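Local coordinates for protein 401aa long hypothetical glucose-1-phosphate thymidylyltransferase (Sulfolobus tokodaii, PDB 2GGQ) that serves as a bifunctional enzyme in the synthesis of UDP-N-acetylglucosamine and UDP-N-acetylgalactosamine, probably transferring nucleotidyl groups to sugar 1-phosphates with release of diphosphate, at residues Glu39-Cys44 with Lys106-Ile111; Gly98-Ser103 with Ala158-Leu163; Asn139-Ile144 with His195-Ile200; Ile144-Glu149 with Glu183-Ile188; Arg382-Ala387 with Gly396-Val401. One frame throughout, in Å; residues are numbered along the deposited sequence.

Contact 1. Residues Glu39-Cys44 with Lys106-Ile111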
# COMPACT_ATOMS: atom_id res chain seq x y z
N GLU A 39 -8.27 -0.04 13.18
CA GLU A 39 -7.75 -0.66 14.39
C GLU A 39 -7.03 0.38 15.28
O GLU A 39 -7.34 0.49 16.47
CB GLU A 39 -6.81 -1.77 13.97
CG GLU A 39 -6.34 -2.70 15.06
CD GLU A 39 -5.17 -3.59 14.58
OE1 GLU A 39 -5.15 -3.98 13.39
OE2 GLU A 39 -4.28 -3.86 15.40
N TYR A 40 -6.10 1.15 14.69
CA TYR A 40 -5.41 2.23 15.41
C TYR A 40 -6.36 3.29 15.97
O TYR A 40 -6.25 3.70 17.14
CB TYR A 40 -4.42 2.95 14.48
CG TYR A 40 -3.22 2.13 14.07
CD1 TYR A 40 -2.79 1.04 14.81
CD2 TYR A 40 -2.49 2.49 12.95
CE1 TYR A 40 -1.67 0.32 14.43
CE2 TYR A 40 -1.38 1.78 12.56
CZ TYR A 40 -0.97 0.70 13.30
OH TYR A 40 0.14 -0.00 12.90
N LEU A 41 -7.25 3.78 15.11
CA LEU A 41 -8.27 4.74 15.48
C LEU A 41 -9.08 4.26 16.69
O LEU A 41 -9.19 4.98 17.69
CB LEU A 41 -9.20 4.97 14.30
CG LEU A 41 -8.58 5.80 13.17
CD1 LEU A 41 -9.60 5.97 12.02
CD2 LEU A 41 -8.13 7.15 13.72
N ARG A 42 -9.63 3.04 16.58
CA ARG A 42 -10.40 2.41 17.67
C ARG A 42 -9.61 2.24 18.95
O ARG A 42 -10.15 2.47 20.05
CB ARG A 42 -10.98 1.06 17.22
CG ARG A 42 -12.13 1.20 16.27
CD ARG A 42 -12.54 -0.14 15.68
NE ARG A 42 -13.71 0.04 14.81
CZ ARG A 42 -14.19 -0.90 13.98
NH1 ARG A 42 -13.58 -2.08 13.90
NH2 ARG A 42 -15.26 -0.65 13.24
N LYS A 43 -8.34 1.84 18.80
CA LYS A 43 -7.42 1.77 19.91
C LYS A 43 -7.26 3.12 20.63
O LYS A 43 -7.01 3.14 21.83
CB LYS A 43 -6.06 1.20 19.46
CG LYS A 43 -6.05 -0.35 19.33
CD LYS A 43 -4.90 -0.88 18.46
CE LYS A 43 -3.54 -0.79 19.14
NZ LYS A 43 -2.31 -1.24 18.34
N CYS A 44 -7.44 4.23 19.93
CA CYS A 44 -7.41 5.55 20.56
C CYS A 44 -8.77 6.14 20.99
O CYS A 44 -8.85 7.29 21.38
CB CYS A 44 -6.62 6.53 19.71
SG CYS A 44 -4.85 6.17 19.68
N LYS A 106 0.07 5.55 18.89
CA LYS A 106 0.51 6.50 19.92
C LYS A 106 0.33 7.98 19.54
O LYS A 106 -0.06 8.78 20.38
CB LYS A 106 1.94 6.21 20.42
CG LYS A 106 2.02 4.98 21.39
CD LYS A 106 3.44 4.74 21.99
CE LYS A 106 4.20 3.64 21.22
NZ LYS A 106 5.69 3.66 21.40
N GLU A 107 0.58 8.33 18.27
CA GLU A 107 0.53 9.72 17.88
C GLU A 107 -0.88 10.20 17.67
O GLU A 107 -1.22 11.35 17.97
CB GLU A 107 1.35 9.95 16.61
CG GLU A 107 2.68 9.21 16.62
CD GLU A 107 3.71 9.87 17.50
OE1 GLU A 107 3.41 10.94 18.10
OE2 GLU A 107 4.84 9.31 17.58
N ILE A 108 -1.73 9.32 17.16
CA ILE A 108 -3.15 9.64 17.03
C ILE A 108 -3.74 9.82 18.44
O ILE A 108 -4.47 10.75 18.70
CB ILE A 108 -3.85 8.58 16.20
CG1 ILE A 108 -3.40 8.68 14.71
CG2 ILE A 108 -5.36 8.69 16.34
CD1 ILE A 108 -3.90 7.50 13.85
N CYS A 109 -3.36 8.95 19.37
CA CYS A 109 -3.88 9.05 20.73
C CYS A 109 -3.54 10.40 21.37
O CYS A 109 -4.37 11.03 22.04
CB CYS A 109 -3.33 7.91 21.59
SG CYS A 109 -4.18 6.29 21.50
N ASN A 110 -2.31 10.85 21.15
CA ASN A 110 -1.85 12.12 21.67
C ASN A 110 -2.54 13.33 21.01
O ASN A 110 -2.98 14.28 21.70
CB ASN A 110 -0.33 12.17 21.51
CG ASN A 110 0.26 13.50 21.96
OD1 ASN A 110 0.04 13.95 23.09
ND2 ASN A 110 1.05 14.12 21.07
N ILE A 111 -2.67 13.28 19.68
CA ILE A 111 -3.14 14.45 18.93
C ILE A 111 -4.61 14.80 19.21
O ILE A 111 -4.99 15.97 19.26
CB ILE A 111 -2.79 14.28 17.39
CG1 ILE A 111 -2.79 15.61 16.65
CG2 ILE A 111 -3.72 13.33 16.68
CD1 ILE A 111 -2.34 15.47 15.14
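Cys44 and Cys109 each turn SG anti to the carbonyl carbon (chi1 -69° and -83°), which swings both sulfurs into the gap between helices 33-43 and 106-111. There they are covalently joined: Cys44 SG to Cys109 SG measures 1.9 Å, and chi3 of -102° makes this a left-handed disulfide. Cys44 is the first residue to leave helical geometry at the end of its helix, whereas Cys109 lies inside the other, so the crosslink pins a helix end to a helix flank. Toward the sheet, the contact turns apolar. Ile108 holds CG2 opposite its backbone N, and this methyl is the one that faces the other helix, meeting Cys44 CB at 4.2 Å and Leu41 CD2 at 4.1 Å; the Leu41 and Ile108 side chains cross obliquely. The exposed border is polar, with Lys43 NZ in a salt bridge to Glu105, the residue just before helix 106-111. Tyr40 turns its ring end away from that helix, and its OH bonds Phe102 O. Both helices lie on the central sheet of the nucleotidyltransferase domain: Leu41 and Ile108 rest together on Leu94 of strand 93-97, and Ile108 also reaches Ile96 and, on strand 155-163, Ile160.

Contact 2. Residues Gly98-Ser103 with Ala158-Leu163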
# COMPACT_ATOMS: atom_id res chain seq x y z
N GLY A 98 -5.76 7.79 3.20
CA GLY A 98 -6.10 6.37 3.12
C GLY A 98 -5.07 5.37 2.60
O GLY A 98 -5.35 4.17 2.54
N ASP A 99 -3.88 5.86 2.25
CA ASP A 99 -2.80 4.98 1.80
C ASP A 99 -1.57 4.97 2.72
O ASP A 99 -0.47 4.52 2.33
CB ASP A 99 -2.40 5.35 0.37
CG ASP A 99 -1.84 6.77 0.24
OD1 ASP A 99 -1.79 7.55 1.22
OD2 ASP A 99 -1.44 7.10 -0.88
N LEU A 100 -1.76 5.42 3.96
CA LEU A 100 -0.68 5.51 4.92
C LEU A 100 -0.63 4.28 5.77
O LEU A 100 -1.64 3.86 6.34
CB LEU A 100 -0.87 6.73 5.86
CG LEU A 100 -1.23 8.09 5.27
CD1 LEU A 100 -1.42 9.12 6.42
CD2 LEU A 100 -0.16 8.53 4.35
N PHE A 101 0.56 3.71 5.89
CA PHE A 101 0.83 2.74 6.89
C PHE A 101 1.81 3.38 7.85
O PHE A 101 2.79 3.99 7.43
CB PHE A 101 1.48 1.49 6.28
CG PHE A 101 1.75 0.43 7.28
CD1 PHE A 101 0.74 -0.41 7.71
CD2 PHE A 101 3.02 0.29 7.85
CE1 PHE A 101 0.97 -1.38 8.67
CE2 PHE A 101 3.27 -0.67 8.82
CZ PHE A 101 2.24 -1.50 9.23
N PHE A 102 1.58 3.18 9.14
CA PHE A 102 2.50 3.60 10.19
C PHE A 102 2.45 2.58 11.33
O PHE A 102 1.53 1.77 11.42
CB PHE A 102 2.19 5.03 10.63
CG PHE A 102 0.75 5.29 10.85
CD1 PHE A 102 0.20 5.12 12.10
CD2 PHE A 102 -0.07 5.68 9.80
CE1 PHE A 102 -1.14 5.36 12.31
CE2 PHE A 102 -1.40 5.90 10.01
CZ PHE A 102 -1.93 5.74 11.26
N SER A 103 3.46 2.59 12.17
CA SER A 103 3.75 1.43 13.02
C SER A 103 2.89 1.30 14.27
O SER A 103 2.82 0.21 14.87
CB SER A 103 5.21 1.46 13.42
OG SER A 103 5.46 2.58 14.23
N ALA A 158 3.01 14.15 7.19
CA ALA A 158 2.65 12.74 7.30
C ALA A 158 1.20 12.38 6.98
O ALA A 158 0.86 11.21 6.98
CB ALA A 158 3.05 12.18 8.66
N GLY A 159 0.35 13.37 6.68
CA GLY A 159 -1.04 13.13 6.26
C GLY A 159 -1.91 12.61 7.40
O GLY A 159 -2.84 11.84 7.15
N ILE A 160 -1.59 13.02 8.63
CA ILE A 160 -2.36 12.74 9.85
C ILE A 160 -2.58 14.08 10.57
O ILE A 160 -1.62 14.71 11.00
CB ILE A 160 -1.59 11.80 10.78
CG1 ILE A 160 -1.36 10.43 10.09
CG2 ILE A 160 -2.31 11.68 12.12
CD1 ILE A 160 -0.21 9.60 10.68
N TYR A 161 -3.84 14.51 10.61
CA TYR A 161 -4.21 15.84 11.10
C TYR A 161 -5.27 15.71 12.17
O TYR A 161 -6.09 14.79 12.14
CB TYR A 161 -4.84 16.70 10.00
CG TYR A 161 -4.18 16.76 8.62
CD1 TYR A 161 -4.73 16.09 7.54
CD2 TYR A 161 -3.05 17.54 8.39
CE1 TYR A 161 -4.14 16.15 6.23
CE2 TYR A 161 -2.47 17.63 7.10
CZ TYR A 161 -3.02 16.94 6.04
OH TYR A 161 -2.46 17.06 4.79
N LYS A 162 -5.29 16.68 13.07
CA LYS A 162 -6.44 16.91 13.92
C LYS A 162 -6.82 18.36 13.69
O LYS A 162 -6.09 19.27 14.10
CB LYS A 162 -6.07 16.67 15.37
CG LYS A 162 -7.23 16.36 16.27
CD LYS A 162 -8.03 17.59 16.58
CE LYS A 162 -7.30 18.50 17.58
NZ LYS A 162 -8.21 19.67 17.94
N LEU A 163 -7.89 18.57 12.94
CA LEU A 163 -8.29 19.91 12.57
C LEU A 163 -9.64 20.27 13.13
O LEU A 163 -10.52 19.43 13.27
CB LEU A 163 -8.35 20.06 11.05
CG LEU A 163 -7.10 19.64 10.25
CD1 LEU A 163 -7.33 19.96 8.78
CD2 LEU A 163 -5.77 20.26 10.74
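Ala158 O accepts a hydrogen bond from Trp206 NE1, and Leu100 CD1 packs tightly against the same oxygen at 3.1 Å. This is the buried middle of the GT-A nucleotidyltransferase fold, where strand 100-102, outside the main sheet, packs on the bend at Gly159 in strand 155-163. The same Leu100 CD1 lies 3.2 Å from Gly159 O, so one methyl presses on two successive carbonyl oxygens. Packing is tight: a beta carbon on Gly159 would crowd Leu100 CD1, and the positive phi of Gly159 (70°) also suits a residue with no side chain. Leu100 CD1 then touches Ile160 CG1 at 3.9 Å. An alanine in place of Leu100 would probably open a gap against the bend and leave Ile160 CG1 without its partner. The bend lies beside the probable sugar-phosphate site, for Gly159 N bonds Asn157 OD1, and Asp99, one residue before Leu100, touches bound TTP. Phe102 sets CG between its backbone N and carbonyl carbon (chi1 46°) and turns one ring face to Ile160. The Ile160 CD1 methyl sits over that face in a CH-pi contact, 4.1 Å from the Phe102 ring centroid and 18° off the normal.

Contact 3. Residues Asn139-Ile144 with His195-Ile200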
# COMPACT_ATOMS: atom_id res chain seq x y z
N ASN A 139 8.33 26.40 16.81
CA ASN A 139 8.12 25.02 16.34
C ASN A 139 6.66 24.67 15.97
O ASN A 139 6.30 23.49 15.93
CB ASN A 139 8.74 23.99 17.30
CG ASN A 139 10.26 24.02 17.31
OD1 ASN A 139 10.89 24.10 16.26
ND2 ASN A 139 10.85 23.96 18.51
N ASN A 140 5.85 25.69 15.69
CA ASN A 140 4.52 25.53 15.12
C ASN A 140 4.61 25.69 13.62
O ASN A 140 5.63 26.16 13.11
CB ASN A 140 3.54 26.58 15.65
CG ASN A 140 3.34 26.50 17.15
OD1 ASN A 140 3.33 25.41 17.75
ND2 ASN A 140 3.20 27.66 17.77
N LEU A 141 3.55 25.32 12.91
CA LEU A 141 3.62 25.36 11.47
C LEU A 141 3.64 26.78 10.92
O LEU A 141 2.76 27.59 11.24
CB LEU A 141 2.48 24.56 10.83
CG LEU A 141 2.49 24.45 9.31
CD1 LEU A 141 3.49 23.39 8.86
CD2 LEU A 141 1.06 24.20 8.74
N SER A 142 4.66 27.07 10.11
CA SER A 142 4.69 28.28 9.31
C SER A 142 3.95 27.98 8.01
O SER A 142 2.87 28.53 7.76
CB SER A 142 6.14 28.76 9.06
OG SER A 142 6.19 29.78 8.06
N LYS A 143 4.52 27.10 7.18
CA LYS A 143 3.84 26.67 5.96
C LYS A 143 4.20 25.23 5.52
O LYS A 143 5.18 24.65 5.98
CB LYS A 143 4.07 27.67 4.81
CG LYS A 143 5.48 27.67 4.25
CD LYS A 143 5.66 28.75 3.17
CE LYS A 143 6.14 30.09 3.74
NZ LYS A 143 6.73 30.98 2.69
N ILE A 144 3.36 24.67 4.67
CA ILE A 144 3.62 23.40 4.00
C ILE A 144 4.03 23.70 2.55
O ILE A 144 3.26 24.31 1.81
CB ILE A 144 2.36 22.49 3.99
CG1 ILE A 144 1.92 22.14 5.42
CG2 ILE A 144 2.62 21.21 3.16
CD1 ILE A 144 0.54 21.45 5.49
N HIS A 195 -4.30 30.85 12.93
CA HIS A 195 -4.41 29.93 14.07
C HIS A 195 -3.11 29.17 14.27
O HIS A 195 -2.36 28.96 13.33
CB HIS A 195 -5.55 28.92 13.85
CG HIS A 195 -6.91 29.53 13.78
ND1 HIS A 195 -7.49 29.94 12.60
CD2 HIS A 195 -7.83 29.76 14.75
CE1 HIS A 195 -8.70 30.41 12.84
NE2 HIS A 195 -8.93 30.31 14.14
N ARG A 196 -2.87 28.77 15.50
CA ARG A 196 -1.71 27.98 15.81
C ARG A 196 -1.95 26.54 15.33
O ARG A 196 -2.99 25.94 15.65
CB ARG A 196 -1.48 27.98 17.31
CG ARG A 196 -0.16 27.42 17.72
CD ARG A 196 -0.39 26.38 18.76
NE ARG A 196 0.57 26.43 19.86
CZ ARG A 196 0.20 26.57 21.13
NH1 ARG A 196 -1.10 26.67 21.46
NH2 ARG A 196 1.12 26.60 22.09
N VAL A 197 -1.00 26.02 14.55
CA VAL A 197 -1.02 24.61 14.15
C VAL A 197 0.20 23.89 14.73
O VAL A 197 1.32 24.07 14.25
CB VAL A 197 -1.08 24.47 12.60
CG1 VAL A 197 -1.15 23.00 12.17
CG2 VAL A 197 -2.25 25.25 12.05
N LYS A 198 0.00 23.09 15.77
CA LYS A 198 1.10 22.33 16.33
C LYS A 198 1.61 21.34 15.28
O LYS A 198 0.86 20.89 14.42
CB LYS A 198 0.64 21.56 17.56
CG LYS A 198 0.33 22.43 18.77
CD LYS A 198 0.22 21.60 20.05
CE LYS A 198 1.24 20.44 20.12
NZ LYS A 198 1.47 19.96 21.53
N VAL A 199 2.90 21.04 15.35
CA VAL A 199 3.50 19.97 14.57
C VAL A 199 4.08 18.98 15.55
O VAL A 199 4.84 19.36 16.45
CB VAL A 199 4.59 20.52 13.61
CG1 VAL A 199 5.34 19.40 12.92
CG2 VAL A 199 3.96 21.43 12.58
N ILE A 200 3.69 17.71 15.39
CA ILE A 200 4.18 16.61 16.24
C ILE A 200 5.02 15.70 15.35
O ILE A 200 4.53 15.25 14.34
CB ILE A 200 3.01 15.73 16.83
CG1 ILE A 200 1.84 16.57 17.37
CG2 ILE A 200 3.56 14.70 17.84
CD1 ILE A 200 2.20 17.58 18.37
O HOH W 1 4.34 22.53 17.15
O HOH W 2 0.88 27.83 13.21
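Leu141 N donates to Val197 O at 2.9 Å in a nearly straight bond (167°) that arrives almost along the C=O axis, at the point where the two segments come together. The bond ties the start of strand 141-146, one arm of the two-stranded antiparallel ribbon with 131-135, to strand 197-201 at the edge of the seven-stranded GT-A sheet. Just beyond it Ser142 and Lys143 both face Val134 in a classic beta bulge. Leu141 CB meets Val199 CG2 at 3.9 Å and Val197 CB at 4.0 Å. Leu133 and Ile119 are among the residues that close this largely buried apolar patch.

On the solvent side the amide of Asn140 crosses the bent chain of Arg196. Asn140 ND2 lies 3.4 Å from Arg196 CG, and Asn140 CG stands at the edge of the guanidinium, in its plane, with the amide turned 84° to it. This is packing without a hydrogen bond; Arg196 NH1 has a long, weak ion pair with Glu116. The backbone N of Asn140 bonds Asp136 OD1, within the loop that joins the ribbon's arms. Water bridges the segments on each side of the direct bond. One water accepts from Val199 N at 2.7 Å and lies beside Asn140 OD1; the other accepts from Val197 N at 2.9 Å and donates to Leu141 O at 2.7 Å.

Contact 4. Residues Ile144-Glu149 with Glu183-Ile188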
# COMPACT_ATOMS: atom_id res chain seq x y z
N ILE A 144 3.36 24.67 4.67
CA ILE A 144 3.62 23.40 4.00
C ILE A 144 4.03 23.70 2.55
O ILE A 144 3.26 24.31 1.81
CB ILE A 144 2.36 22.49 3.99
CG1 ILE A 144 1.92 22.14 5.42
CG2 ILE A 144 2.62 21.21 3.16
CD1 ILE A 144 0.54 21.45 5.49
N ILE A 145 5.24 23.29 2.17
CA ILE A 145 5.73 23.50 0.80
C ILE A 145 5.58 22.22 -0.03
O ILE A 145 6.24 21.21 0.23
CB ILE A 145 7.19 24.03 0.73
CG1 ILE A 145 7.35 25.27 1.62
CG2 ILE A 145 7.58 24.35 -0.73
CD1 ILE A 145 8.75 25.87 1.63
N GLU A 146 4.70 22.29 -1.03
CA GLU A 146 4.31 21.15 -1.84
C GLU A 146 5.30 20.81 -2.95
O GLU A 146 5.46 21.57 -3.92
CB GLU A 146 2.91 21.36 -2.43
CG GLU A 146 1.76 20.96 -1.49
CD GLU A 146 1.84 19.51 -1.00
OE1 GLU A 146 1.30 19.22 0.09
OE2 GLU A 146 2.44 18.65 -1.71
N LYS A 147 5.96 19.66 -2.77
CA LYS A 147 6.89 19.08 -3.76
C LYS A 147 7.92 20.09 -4.29
O LYS A 147 7.96 20.36 -5.49
CB LYS A 147 6.13 18.39 -4.90
CG LYS A 147 5.54 17.04 -4.52
CD LYS A 147 5.16 16.21 -5.74
CE LYS A 147 3.68 16.31 -6.05
NZ LYS A 147 3.19 15.10 -6.78
N PRO A 148 8.76 20.64 -3.39
CA PRO A 148 9.58 21.79 -3.74
C PRO A 148 10.63 21.59 -4.85
O PRO A 148 10.96 22.56 -5.55
CB PRO A 148 10.26 22.16 -2.41
CG PRO A 148 10.17 20.94 -1.56
CD PRO A 148 8.95 20.22 -1.98
N GLU A 149 11.13 20.37 -5.04
CA GLU A 149 12.33 20.14 -5.88
C GLU A 149 13.53 20.95 -5.34
O GLU A 149 14.25 21.64 -6.08
CB GLU A 149 12.06 20.30 -7.40
CG GLU A 149 12.18 21.73 -8.01
CD GLU A 149 11.49 21.86 -9.37
OE1 GLU A 149 10.33 21.42 -9.49
OE2 GLU A 149 12.10 22.41 -10.33
N GLU A 183 -6.69 21.52 -2.92
CA GLU A 183 -5.68 20.95 -2.06
C GLU A 183 -5.87 21.35 -0.60
O GLU A 183 -5.94 22.53 -0.29
CB GLU A 183 -4.29 21.30 -2.58
CG GLU A 183 -4.13 20.90 -4.07
CD GLU A 183 -2.72 20.49 -4.44
OE1 GLU A 183 -2.01 19.94 -3.57
OE2 GLU A 183 -2.33 20.69 -5.61
N LEU A 184 -5.96 20.35 0.27
CA LEU A 184 -6.10 20.57 1.72
C LEU A 184 -4.92 21.38 2.32
O LEU A 184 -5.12 22.27 3.15
CB LEU A 184 -6.30 19.25 2.48
CG LEU A 184 -6.38 19.32 4.03
CD1 LEU A 184 -7.46 20.31 4.47
CD2 LEU A 184 -6.70 17.93 4.61
N THR A 185 -3.69 21.10 1.89
CA THR A 185 -2.54 21.82 2.46
C THR A 185 -2.52 23.33 2.17
O THR A 185 -1.90 24.07 2.93
CB THR A 185 -1.21 21.23 2.05
OG1 THR A 185 -1.09 21.30 0.62
CG2 THR A 185 -1.10 19.78 2.56
N ASP A 186 -3.18 23.75 1.10
CA ASP A 186 -3.41 25.17 0.77
C ASP A 186 -4.30 25.86 1.80
O ASP A 186 -4.04 27.00 2.20
CB ASP A 186 -4.09 25.29 -0.60
CG ASP A 186 -3.09 25.19 -1.78
OD1 ASP A 186 -1.87 25.24 -1.53
OD2 ASP A 186 -3.53 25.10 -2.96
N ALA A 187 -5.37 25.16 2.19
CA ALA A 187 -6.30 25.65 3.20
C ALA A 187 -5.62 25.68 4.55
O ALA A 187 -5.80 26.62 5.33
CB ALA A 187 -7.55 24.78 3.23
N ILE A 188 -4.83 24.65 4.83
CA ILE A 188 -4.05 24.59 6.06
C ILE A 188 -3.05 25.74 6.08
O ILE A 188 -2.72 26.29 7.14
CB ILE A 188 -3.33 23.23 6.22
CG1 ILE A 188 -4.36 22.11 6.39
CG2 ILE A 188 -2.35 23.29 7.41
CD1 ILE A 188 -3.77 20.75 6.70
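Thr185 OG1 donates to Glu146 OE1 at 3.2 Å, the one hydrogen bond between the two segments. The hydroxyl meets the carboxylate on its anti side, 25° out of plane, and Thr185 presents it by setting OG1 between its backbone N and carbonyl carbon (chi1 61°). Glu146, bent at chi2, comes from the opposite direction. Glu146 and Asn157, which Thr185 also touches, are assigned to the N-acetylglucosamine 1-phosphate site, so the threonine is probably a second-shell partner. An alanine in place of Glu146 would probably leave the Thr185 hydroxyl without its acceptor and take a carboxylate from the sugar-phosphate site. A second acid stands nearby, Glu183 OE1 lying 5.0 Å from Glu146 OE1 without touching it.

The apolar part is carried by Ile144. Its CD1 wedges against the helix, 3.8 Å from Thr185 CG2 and 3.9 Å from Ile188 CG2, residues separated by about one turn. The Ile144 and Thr185 side chains cross at about a right angle.

The strand and helix segments run roughly antiparallel (149°), their axes 8.9 Å apart. Leu133 of strand 131-135 backs Ile144, Tyr161 of strand 155-163 lies against Thr185 and Ile188, and helix 167-173 packs on the helix through Ile167.

Contact 5. Residues Arg382-Ala387 with Gly396-Val401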
# COMPACT_ATOMS: atom_id res chain seq x y z
N ARG A 382 -4.24 -12.12 -20.24
CA ARG A 382 -3.98 -13.51 -20.58
C ARG A 382 -2.71 -13.58 -21.43
O ARG A 382 -2.60 -12.93 -22.46
CB ARG A 382 -5.18 -14.15 -21.34
CG ARG A 382 -6.44 -14.49 -20.46
CD ARG A 382 -6.07 -15.57 -19.45
NE ARG A 382 -7.12 -16.11 -18.56
CZ ARG A 382 -7.50 -15.58 -17.40
NH1 ARG A 382 -7.02 -14.38 -16.99
NH2 ARG A 382 -8.40 -16.23 -16.65
N ILE A 383 -1.73 -14.32 -20.95
CA ILE A 383 -0.45 -14.40 -21.62
C ILE A 383 -0.33 -15.75 -22.32
O ILE A 383 -0.41 -16.85 -21.73
CB ILE A 383 0.78 -14.17 -20.68
CG1 ILE A 383 0.60 -12.95 -19.73
CG2 ILE A 383 2.08 -14.10 -21.50
CD1 ILE A 383 0.45 -11.54 -20.43
N TYR A 384 -0.12 -15.64 -23.60
CA TYR A 384 0.02 -16.79 -24.50
C TYR A 384 1.24 -17.62 -24.09
O TYR A 384 2.27 -17.05 -23.75
CB TYR A 384 0.15 -16.29 -25.96
CG TYR A 384 0.06 -17.41 -27.02
CD1 TYR A 384 -1.15 -18.04 -27.31
CD2 TYR A 384 1.21 -17.82 -27.75
CE1 TYR A 384 -1.23 -19.09 -28.31
CE2 TYR A 384 1.13 -18.86 -28.71
CZ TYR A 384 -0.09 -19.49 -28.96
OH TYR A 384 -0.19 -20.49 -29.94
N PRO A 385 1.14 -18.97 -24.10
CA PRO A 385 2.26 -19.85 -23.78
C PRO A 385 3.53 -19.47 -24.49
O PRO A 385 3.51 -19.22 -25.72
CB PRO A 385 1.81 -21.18 -24.35
CG PRO A 385 0.35 -21.17 -24.16
CD PRO A 385 -0.08 -19.75 -24.42
N GLY A 386 4.65 -19.52 -23.76
CA GLY A 386 5.95 -19.20 -24.37
C GLY A 386 6.23 -17.75 -24.68
O GLY A 386 7.31 -17.44 -25.15
N ALA A 387 5.28 -16.85 -24.40
CA ALA A 387 5.47 -15.43 -24.72
C ALA A 387 6.54 -14.80 -23.84
O ALA A 387 6.72 -15.14 -22.66
CB ALA A 387 4.12 -14.60 -24.59
N GLY A 396 -6.98 -6.45 -18.94
CA GLY A 396 -7.83 -7.30 -19.78
C GLY A 396 -7.26 -7.75 -21.12
O GLY A 396 -7.96 -8.33 -21.93
N GLU A 397 -5.97 -7.55 -21.35
CA GLU A 397 -5.41 -7.82 -22.67
C GLU A 397 -4.81 -9.21 -22.84
O GLU A 397 -4.07 -9.71 -21.97
CB GLU A 397 -4.34 -6.78 -22.96
CG GLU A 397 -4.93 -5.47 -23.40
CD GLU A 397 -3.87 -4.58 -24.01
OE1 GLU A 397 -4.27 -3.81 -24.89
OE2 GLU A 397 -2.66 -4.68 -23.63
N PHE A 398 -5.11 -9.81 -23.98
CA PHE A 398 -4.36 -10.97 -24.44
C PHE A 398 -3.02 -10.47 -24.97
O PHE A 398 -2.97 -9.47 -25.68
CB PHE A 398 -5.12 -11.63 -25.60
CG PHE A 398 -4.32 -12.67 -26.38
CD1 PHE A 398 -4.11 -13.93 -25.87
CD2 PHE A 398 -3.83 -12.38 -27.65
CE1 PHE A 398 -3.38 -14.90 -26.61
CE2 PHE A 398 -3.09 -13.33 -28.38
CZ PHE A 398 -2.89 -14.58 -27.86
N PHE A 399 -1.94 -11.17 -24.61
CA PHE A 399 -0.59 -10.81 -25.07
C PHE A 399 0.10 -12.06 -25.65
O PHE A 399 0.23 -13.08 -24.98
CB PHE A 399 0.30 -10.31 -23.87
CG PHE A 399 1.74 -9.95 -24.28
CD1 PHE A 399 2.04 -8.67 -24.72
CD2 PHE A 399 2.77 -10.92 -24.28
CE1 PHE A 399 3.34 -8.32 -25.10
CE2 PHE A 399 4.08 -10.60 -24.70
CZ PHE A 399 4.37 -9.29 -25.10
N LYS A 400 0.55 -11.97 -26.90
CA LYS A 400 1.45 -13.00 -27.44
C LYS A 400 2.83 -12.43 -27.82
O LYS A 400 3.81 -13.16 -27.84
CB LYS A 400 0.82 -13.75 -28.62
CG LYS A 400 0.33 -12.87 -29.73
CD LYS A 400 -0.15 -13.71 -30.95
CE LYS A 400 -0.47 -12.72 -32.06
NZ LYS A 400 -0.88 -13.40 -33.32
N VAL A 401 2.92 -11.13 -28.11
CA VAL A 401 4.12 -10.58 -28.72
C VAL A 401 4.14 -9.04 -28.71
O VAL A 401 3.10 -8.39 -28.67
CB VAL A 401 4.23 -11.15 -30.19
CG1 VAL A 401 3.51 -10.27 -31.20
CG2 VAL A 401 5.67 -11.38 -30.58
OXT VAL A 401 5.19 -8.36 -28.76
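Phe399 begins at CB against Ile383 CD1, 3.7 Å away, where the two side chains share the inner face of a short parallel sheet. With CG anti to the backbone N (chi1 179°) the ring runs on inward. Along one edge CD2 and CE2 of Phe399 meet Ala387 CB, CD2 at 3.9 Å, with the methyl near the ring plane. Over one face the chain end folds back, and Val401 N sits 3.6 Å above the plane of the Phe399 ring, offset toward its rim. Val389, Asn390, Arg391 and Val393 also lie against it, and Arg391 NH1 makes a salt bridge with the C-terminal Val401 OXT.

The backbones hold the register with three hydrogen bonds: Arg382 N to Glu397 O, Phe399 N to Arg382 O, and Tyr384 N to Phe399 O at 2.9 Å (171°). On the face that carries Arg382 and Phe398, the Phe398 ring lies beside Tyr384, both pointing the same way; Tyr384 CB is 3.8 Å from Phe398 CE1, and Tyr384 CD1 stands at the ring edge. Tyr384 CB also meets Lys400 CB at 3.7 Å. Gly386 takes the third position of the type II turn from Tyr384 to Ala387, where phi is positive.

Short parallel strands with hydrophobic side chains turned inward and tight corner turns mark the left-handed beta-helix of hexapeptide repeats; strand 398-399, near the C-terminus, is the outermost strand of this face.

Contacts 1 to 4 lie in the nucleotidyltransferase domain; contact 5, with no atom nearer than about 23 Å to any of them, belongs to the beta-helix. Contact 2 is the fully buried one and has no hydrogen bond across its segments. Contact 1 touches it, Ile108 CD1 meeting Phe102 CZ at 3.7 Å, but sits further out and is the one closed covalently. Contacts 3 and 4 share Ile144 and strand 141-146: the first is partly solvated, joined through backbone and water, the second buried, with a side-chain bond at the probable sugar-phosphate site. Tyr161 of 158-163 packs on helix 184-194, tying contact 2 to contact 4. Contact 5 relies on regular sheet bonding.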